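Local atomic coordinates of CSP3 (Bacillus subtilis, PDB entry 5FIG), a protein that probably binds and stores Cu(I) in large amounts in the bacterial cytosol, protecting the cell against copper toxicity, and is seen here without its metal. Residues 7-12 / 51-56; 46-51 / 68-73; 36-41 / 78-83. One frame throughout, in Å; residues are numbered along the deposited sequence.

Interaction 1 (7-12 / 51-56); sequences ACIEAC and LAVKAM
M56 of helix 36-57 reaches across to C8, I9 and C12 of helix 6-27, and the two helical pieces run antiparallel at 158°, their axes 9.3 Å apart. The sulfur contacts centre on the M56 thioether. A bend at chi3 (-89°) turns its methyl in among the three partners, with M56 CE 3.7 Å from C8 SG and 3.9 Å from C12 SG. C12 SG also lies 4.2 Å from A52 CB, on the same helix as M56.

The aliphatic contacts flank this sulfur group. I9 and M56 lie alongside with their chains running opposite ways, I9 CG1 meeting M56 CE at 3.8 Å. I9 and V53 are roughly perpendicular and touch through I9 CG2 and V53 CG1. One turn further along helix 6-27, C12 CB meets V53 CG2 at 3.5 Å, the closest approach between these pieces.

No hydrogen bond spans the two segments, and every touching residue is buried. Beyond them, C8 and C12 pack on C103 and C99 of helix 89-107, which places both thiols at the inside of the four-helix bundle. The aliphatic and thioether contacts fill the space between the helices while thiols line the interior, consistent with a role of these cysteines in holding Cu(I).

Interaction 2 (46-51 / 68-73); sequences ADICAL and ALCADI
Inside the four-helix bundle, helices 36-57 and 63-81 form an antiparallel pair in which I48 meets L69, C70 and I73. Their short segments run at 158° with axes 9.3 Å apart, and the backbones come nearest at I48 and C70, CA to CA 5.7 Å.

I48 fills the interface through both branches of its side chain. Because CG1 stands anti to the backbone N (chi1 -168°), it extends over the C70 backbone, I48 CG1 lying 3.8 Å from C70 CA. The end of this branch, I48 CD1, goes on to L69 CD2 at 3.6 Å, and the other branch, I48 CG2, meets I73 CG2 at 3.9 Å. I48 crosses both L69 and I73 at a slant.

Toward the bundle interior the chemistry changes to sulfur: C49 SG and C70 SG stand 3.8 Å apart, too far for a disulfide. C49 also packs on C15 and C74, and C70 on C103. On another side, L51 of the second subunit packs against I48. The contact thus sets an aliphatic layer beside a group of neighbouring, unbridged thiols, which would probably allow those sulfurs to take part in Cu(I) binding.

Interaction 3 (36-41 / 78-83); sequences SGCIRL and GTECGK
E80 lies against the start of helix 36-57, meeting G37, C38 and, in the next turn, L41, while C81 faces C38 deeper in. The tight part includes the carbons of E80, the residue most covered in this contact. Its CG, anti to the backbone N (chi1 -176°), comes to 3.6 Å from C38 N, and L41 lies across the side chain, L41 CD1 touching E80 CB at 3.6 Å. Beside them C38 CB and C81 SG are 3.8 Å apart, and C38 SG sits 3.8 Å from C81 CA. C81 also packs on C22 and C92, so all four helices of the bundle gather here.

The looser, solvent side holds only the carboxylate end of E80 and K83. A bend at chi2 (61°) turns the carboxylate past G37, where a side chain would run into E80 OE2. On the open side, E80 OE1 forms a salt bridge of 3.6 Å with NZ of the exposed K83. Replacing E80 by an alanine would probably leave K83 without this partner and open a gap over the G37 and C38 backbone.

No hydrogen bond joins the segments, yet the negative carboxylate near the N-terminal end of helix 36-57 would probably interact favourably with that end's partial positive charge. A disulfide between C38 and C81 is seen in this crystal, but C38 has two conformers, and in the one described C38 SG stands 3.9 Å from C81 SG, not bonded; this is consistent with partial oxidation of the pair.

Helix 36-57 runs through all three contacts, pairing with helix 6-27 in interaction 1 and with helix 63-81 in interactions 2 and 3. Interactions 1 and 2 are fully buried, share L51 and touch directly, A52 CB lying 4.1 Å from C70 SG. Interaction 3 is only partly buried; its centre lies about 21 Å from that of interaction 1, on the opposite side of the chain's centre. The chemistry follows this placement. Both core contacts combine aliphatic packing with thiols, whereas toward the bundle end the aliphatic share shrinks, a charged pair appears and the cysteines can be oxidised. Nearest atoms of interactions 2 and 3 stay about 5 Å apart, without touching.

Interaction 1 (7-12 / 51-56)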
loop_
_atom_site.group_PDB
_atom_site.type_symbol
_atom_site.label_atom_id
_atom_site.label_comp_id
_atom_site.label_asym_id
_atom_site.label_seq_id
_atom_site.Cartn_x
_atom_site.Cartn_y
_atom_site.Cartn_z
ATOM N N ALA B 7 12.075 1.440 -17.604
ATOM C CA ALA B 7 12.923 2.473 -17.014
ATOM C C ALA B 7 12.286 3.280 -15.871
ATOM O O ALA B 7 12.929 3.644 -14.845
ATOM C CB ALA B 7 13.435 3.439 -18.099
ATOM N N CYS B 8 11.017 3.670 -16.038
ATOM C CA CYS B 8 10.340 4.440 -15.042
ATOM C C CYS B 8 10.125 3.571 -13.787
ATOM O O CYS B 8 10.287 4.040 -12.650
ATOM C CB CYS B 8 8.973 4.921 -15.535
ATOM S SG CYS B 8 8.155 6.034 -14.434
ATOM N N ILE B 9 9.727 2.326 -14.013
ATOM C CA ILE B 9 9.644 1.350 -12.911
ATOM C C ILE B 9 10.930 1.303 -12.127
ATOM O O ILE B 9 10.933 1.340 -10.910
ATOM C CB ILE B 9 9.180 -0.030 -13.395
ATOM C CG1 ILE B 9 7.702 0.037 -13.811
ATOM C CG2 ILE B 9 9.387 -1.104 -12.319
ATOM C CD1 ILE B 9 7.245 -1.102 -14.702
ATOM N N GLU B 10 12.039 1.162 -12.822
ATOM C CA GLU B 10 13.318 1.133 -12.136
ATOM C C GLU B 10 13.608 2.354 -11.327
ATOM O O GLU B 10 14.168 2.252 -10.257
ATOM C CB GLU B 10 14.436 0.956 -13.147
ATOM C CG GLU B 10 15.803 0.571 -12.612
ATOM C CD GLU B 10 15.826 -0.765 -11.912
ATOM O OE1 GLU B 10 14.783 -1.472 -11.896
ATOM O OE2 GLU B 10 16.904 -1.170 -11.434
ATOM N N ALA B 11 13.334 3.512 -11.901
ATOM C CA ALA B 11 13.511 4.767 -11.149
ATOM C C ALA B 11 12.632 4.868 -9.920
ATOM O O ALA B 11 13.082 5.338 -8.870
ATOM C CB ALA B 11 13.294 5.950 -12.035
ATOM N N CYS B 12 11.391 4.395 -10.023
ATOM C CA CYS B 12 10.492 4.358 -8.868
ATOM C C CYS B 12 11.008 3.388 -7.793
ATOM O O CYS B 12 10.991 3.702 -6.575
ATOM C CB CYS B 12 9.072 3.933 -9.268
ATOM S SG CYS B 12 8.182 5.183 -10.201
ATOM N N LEU B 51 2.939 2.517 -5.458
ATOM C CA LEU B 51 1.680 2.533 -6.210
ATOM C C LEU B 51 1.877 2.715 -7.723
ATOM O O LEU B 51 1.156 2.128 -8.556
ATOM C CB LEU B 51 0.747 3.640 -5.674
ATOM C CG LEU B 51 -0.639 3.733 -6.318
ATOM C CD1 LEU B 51 -1.486 2.576 -5.882
ATOM C CD2 LEU B 51 -1.342 5.048 -5.940
ATOM N N ALA B 52 2.791 3.613 -8.085
ATOM C CA ALA B 52 3.090 3.863 -9.501
ATOM C C ALA B 52 3.647 2.633 -10.176
ATOM O O ALA B 52 3.226 2.262 -11.279
ATOM C CB ALA B 52 4.044 5.044 -9.643
ATOM N N VAL B 53 4.517 1.897 -9.454
ATOM C CA VAL B 53 5.033 0.600 -9.969
ATOM C C VAL B 53 3.881 -0.361 -10.238
ATOM O O VAL B 53 3.780 -0.952 -11.311
ATOM C CB VAL B 53 6.068 0.000 -9.045
ATOM C CG1 VAL B 53 6.410 -1.422 -9.468
ATOM C CG2 VAL B 53 7.326 0.893 -9.047
ATOM N N LYS B 54 2.997 -0.504 -9.252
ATOM C CA LYS B 54 1.852 -1.379 -9.443
ATOM C C LYS B 54 0.997 -0.944 -10.636
ATOM O O LYS B 54 0.549 -1.790 -11.404
ATOM C CB LYS B 54 1.048 -1.425 -8.157
ATOM C CG LYS B 54 -0.084 -2.397 -8.199
ATOM C CD LYS B 54 -1.035 -2.274 -7.036
ATOM C CE LYS B 54 -0.410 -1.878 -5.705
ATOM N NZ LYS B 54 -1.390 -2.086 -4.602
ATOM N N ALA B 55 0.718 0.363 -10.745
ATOM C CA ALA B 55 -0.095 0.883 -11.822
ATOM C C ALA B 55 0.501 0.602 -13.188
ATOM O O ALA B 55 -0.181 0.135 -14.104
ATOM C CB ALA B 55 -0.309 2.379 -11.674
ATOM N N MET B 56 1.811 0.800 -13.297
ATOM C CA MET B 56 2.496 0.490 -14.554
ATOM C C MET B 56 2.518 -0.995 -14.875
ATOM O O MET B 56 2.275 -1.417 -16.042
ATOM C CB MET B 56 3.911 1.047 -14.568
ATOM C CG MET B 56 3.926 2.542 -14.590
ATOM S SD MET B 56 5.612 3.242 -14.645
ATOM C CE MET B 56 6.017 3.381 -12.938
#

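Interaction 2 (46-51 / 68-73)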
loop_
_atom_site.group_PDB
_atom_site.type_symbol
_atom_site.label_atom_id
_atom_site.label_comp_id
_atom_site.label_asym_id
_atom_site.label_seq_id
_atom_site.Cartn_x
_atom_site.Cartn_y
_atom_site.Cartn_z
ATOM N N ALA B 46 7.873 7.124 -0.800
ATOM C CA ALA B 46 8.049 5.645 -0.920
ATOM C C ALA B 46 6.726 4.942 -1.220
ATOM O O ALA B 46 6.633 4.036 -2.080
ATOM C CB ALA B 46 8.623 5.071 0.335
ATOM N N ASP B 47 5.667 5.381 -0.547
ATOM C CA ASP B 47 4.349 4.783 -0.765
ATOM C C ASP B 47 3.802 5.020 -2.172
ATOM O O ASP B 47 3.244 4.109 -2.820
ATOM C CB ASP B 47 3.334 5.250 0.310
ATOM C CG ASP B 47 3.663 4.751 1.732
ATOM O OD1 ASP B 47 4.571 3.902 1.966
ATOM O OD2 ASP B 47 2.925 5.160 2.658
ATOM N N ILE B 48 3.894 6.254 -2.664
ATOM C CA ILE B 48 3.373 6.544 -3.994
ATOM C C ILE B 48 4.210 5.883 -5.075
ATOM O O ILE B 48 3.684 5.550 -6.136
ATOM C CB ILE B 48 3.195 8.074 -4.266
ATOM C CG1 ILE B 48 2.382 8.392 -5.522
ATOM C CG2 ILE B 48 4.507 8.811 -4.436
ATOM C CD1 ILE B 48 0.918 8.030 -5.424
ATOM N N CYS B 49 5.517 5.780 -4.843
ATOM C CA CYS B 49 6.361 5.111 -5.817
ATOM C C CYS B 49 5.949 3.637 -5.968
ATOM O O CYS B 49 5.863 3.147 -7.106
ATOM C CB CYS B 49 7.865 5.160 -5.434
ATOM S SG CYS B 49 8.634 6.763 -5.768
ATOM N N ALA B 50 5.655 2.982 -4.848
ATOM C CA ALA B 50 5.163 1.615 -4.892
ATOM C C ALA B 50 3.843 1.554 -5.702
ATOM O O ALA B 50 3.597 0.625 -6.493
ATOM C CB ALA B 50 4.959 1.098 -3.497
ATOM N N LEU B 51 2.939 2.517 -5.458
ATOM C CA LEU B 51 1.680 2.533 -6.210
ATOM C C LEU B 51 1.877 2.715 -7.723
ATOM O O LEU B 51 1.156 2.128 -8.556
ATOM C CB LEU B 51 0.747 3.640 -5.674
ATOM C CG LEU B 51 -0.639 3.733 -6.318
ATOM C CD1 LEU B 51 -1.486 2.576 -5.882
ATOM C CD2 LEU B 51 -1.342 5.048 -5.940
ATOM N N ALA B 68 1.855 11.043 -12.787
ATOM C CA ALA B 68 1.923 12.493 -12.603
ATOM C C ALA B 68 1.935 12.847 -11.088
ATOM O O ALA B 68 2.690 13.725 -10.653
ATOM C CB ALA B 68 0.793 13.190 -13.321
ATOM N N LEU B 69 1.091 12.167 -10.301
ATOM C CA LEU B 69 1.080 12.389 -8.840
ATOM C C LEU B 69 2.400 12.002 -8.203
ATOM O O LEU B 69 2.942 12.730 -7.362
ATOM C CB LEU B 69 -0.087 11.602 -8.154
ATOM C CG LEU B 69 -0.118 11.619 -6.642
ATOM C CD1 LEU B 69 -0.273 13.044 -6.123
ATOM C CD2 LEU B 69 -1.282 10.753 -6.172
ATOM N N CYS B 70 2.937 10.865 -8.623
ATOM C CA CYS B 70 4.195 10.407 -8.144
ATOM C C CYS B 70 5.277 11.461 -8.415
ATOM O O CYS B 70 6.121 11.710 -7.537
ATOM C CB CYS B 70 4.534 9.035 -8.738
ATOM S SG CYS B 70 6.026 8.260 -8.063
ATOM N N ALA B 71 5.252 12.062 -9.587
ATOM C CA ALA B 71 6.278 13.072 -9.924
ATOM C C ALA B 71 6.192 14.261 -8.983
ATOM O O ALA B 71 7.204 14.761 -8.516
ATOM C CB ALA B 71 6.160 13.522 -11.368
ATOM N N ASP B 72 4.965 14.694 -8.706
ATOM C CA ASP B 72 4.750 15.829 -7.796
ATOM C C ASP B 72 5.273 15.558 -6.398
ATOM O O ASP B 72 5.936 16.409 -5.802
ATOM C CB ASP B 72 3.283 16.212 -7.738
ATOM C CG ASP B 72 2.769 16.830 -9.035
ATOM O OD1 ASP B 72 3.539 17.328 -9.872
ATOM O OD2 ASP B 72 1.538 16.872 -9.219
ATOM N N ILE B 73 4.963 14.365 -5.866
ATOM C CA ILE B 73 5.393 13.990 -4.525
ATOM C C ILE B 73 6.925 13.800 -4.498
ATOM O O ILE B 73 7.598 14.305 -3.576
ATOM C CB ILE B 73 4.690 12.733 -4.032
ATOM C CG1 ILE B 73 3.200 13.104 -3.943
ATOM C CG2 ILE B 73 5.277 12.256 -2.718
ATOM C CD1 ILE B 73 2.312 11.982 -3.549
#

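Interaction 3 (36-41 / 78-83)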
loop_
_atom_site.group_PDB
_atom_site.type_symbol
_atom_site.label_atom_id
_atom_site.label_comp_id
_atom_site.label_asym_id
_atom_site.label_seq_id
_atom_site.Cartn_x
_atom_site.Cartn_y
_atom_site.Cartn_z
ATOM N N SER B 36 11.909 16.366 10.502
ATOM C CA SER B 36 10.565 15.813 10.533
ATOM C C SER B 36 9.859 15.915 9.175
ATOM O O SER B 36 9.174 14.984 8.769
ATOM C CB SER B 36 9.748 16.419 11.658
ATOM O OG SER B 36 9.369 17.713 11.326
ATOM N N GLY B 37 10.109 17.011 8.445
ATOM C CA GLY B 37 9.550 17.179 7.104
ATOM C C GLY B 37 10.086 16.132 6.128
ATOM O O GLY B 37 9.327 15.611 5.286
ATOM N N CYS B 38 11.384 15.839 6.195
ATOM C CA CYS B 38 11.963 14.760 5.364
ATOM C C CYS B 38 11.392 13.406 5.677
ATOM O O CYS B 38 11.086 12.638 4.804
ATOM C CB CYS B 38 13.443 14.533 5.634
ATOM S SG CYS B 38 14.509 15.872 5.244
ATOM N N ILE B 39 11.187 13.143 6.966
ATOM C CA ILE B 39 10.645 11.853 7.418
ATOM C C ILE B 39 9.238 11.673 6.877
ATOM O O ILE B 39 8.913 10.633 6.289
ATOM C CB ILE B 39 10.715 11.700 8.944
ATOM C CG1 ILE B 39 12.196 11.550 9.373
ATOM C CG2 ILE B 39 9.902 10.512 9.448
ATOM C CD1 ILE B 39 12.450 11.918 10.805
ATOM N N ARG B 40 8.412 12.711 7.017
ATOM C CA ARG B 40 7.043 12.654 6.492
ATOM C C ARG B 40 6.974 12.445 4.999
ATOM O O ARG B 40 6.240 11.602 4.491
ATOM C CB ARG B 40 6.285 13.935 6.819
ATOM C CG ARG B 40 5.897 13.996 8.266
ATOM C CD ARG B 40 5.268 15.362 8.541
ATOM N NE ARG B 40 3.927 15.403 7.996
ATOM C CZ ARG B 40 3.107 16.446 8.086
ATOM N NH1 ARG B 40 3.517 17.588 8.629
ATOM N NH2 ARG B 40 1.888 16.362 7.562
ATOM N N LEU B 41 7.719 13.270 4.269
ATOM C CA LEU B 41 7.765 13.110 2.805
ATOM C C LEU B 41 8.388 11.809 2.331
ATOM O O LEU B 41 7.974 11.245 1.305
ATOM C CB LEU B 41 8.455 14.313 2.135
ATOM C CG LEU B 41 7.570 15.573 2.107
ATOM C CD1 LEU B 41 8.362 16.807 1.798
ATOM C CD2 LEU B 41 6.472 15.424 1.054
ATOM N N GLY B 78 12.218 15.436 -2.804
ATOM C CA GLY B 78 13.593 15.852 -3.214
ATOM C C GLY B 78 13.951 17.226 -2.735
ATOM O O GLY B 78 15.057 17.484 -2.258
ATOM N N THR B 79 13.010 18.174 -2.873
ATOM C CA THR B 79 13.234 19.544 -2.409
ATOM C C THR B 79 13.502 19.606 -0.899
ATOM O O THR B 79 14.408 20.291 -0.453
ATOM C CB THR B 79 12.038 20.457 -2.853
ATOM O OG1 THR B 79 11.955 20.426 -4.287
ATOM C CG2 THR B 79 12.206 21.886 -2.399
ATOM N N GLU B 80 12.699 18.883 -0.122
ATOM C CA GLU B 80 12.876 18.869 1.323
ATOM C C GLU B 80 14.119 18.101 1.768
ATOM O O GLU B 80 14.919 18.622 2.552
ATOM C CB GLU B 80 11.643 18.280 2.002
ATOM C CG GLU B 80 11.686 18.297 3.516
ATOM C CD GLU B 80 11.798 19.680 4.127
ATOM O OE1 GLU B 80 11.458 20.714 3.477
ATOM O OE2 GLU B 80 12.219 19.757 5.317
ATOM N N CYS B 81 14.323 16.898 1.251
ATOM C CA CYS B 81 15.547 16.140 1.626
ATOM C C CYS B 81 16.804 16.877 1.182
ATOM O O CYS B 81 17.845 16.809 1.832
ATOM C CB CYS B 81 15.542 14.688 1.181
ATOM S SG CYS B 81 14.241 13.717 2.001
ATOM N N GLY B 82 16.707 17.588 0.064
ATOM C CA GLY B 82 17.854 18.309 -0.489
ATOM C C GLY B 82 18.359 19.427 0.399
ATOM O O GLY B 82 19.434 19.974 0.121
ATOM N N LYS B 83 17.603 19.791 1.437
ATOM C CA LYS B 83 18.019 20.821 2.426
ATOM C C LYS B 83 18.890 20.294 3.552
ATOM O O LYS B 83 19.308 21.070 4.410
ATOM C CB LYS B 83 16.780 21.496 3.037
ATOM C CG LYS B 83 15.984 22.325 2.037
ATOM C CD LYS B 83 14.643 22.734 2.609
ATOM C CE LYS B 83 13.838 23.470 1.561
ATOM N NZ LYS B 83 12.511 23.867 2.138
#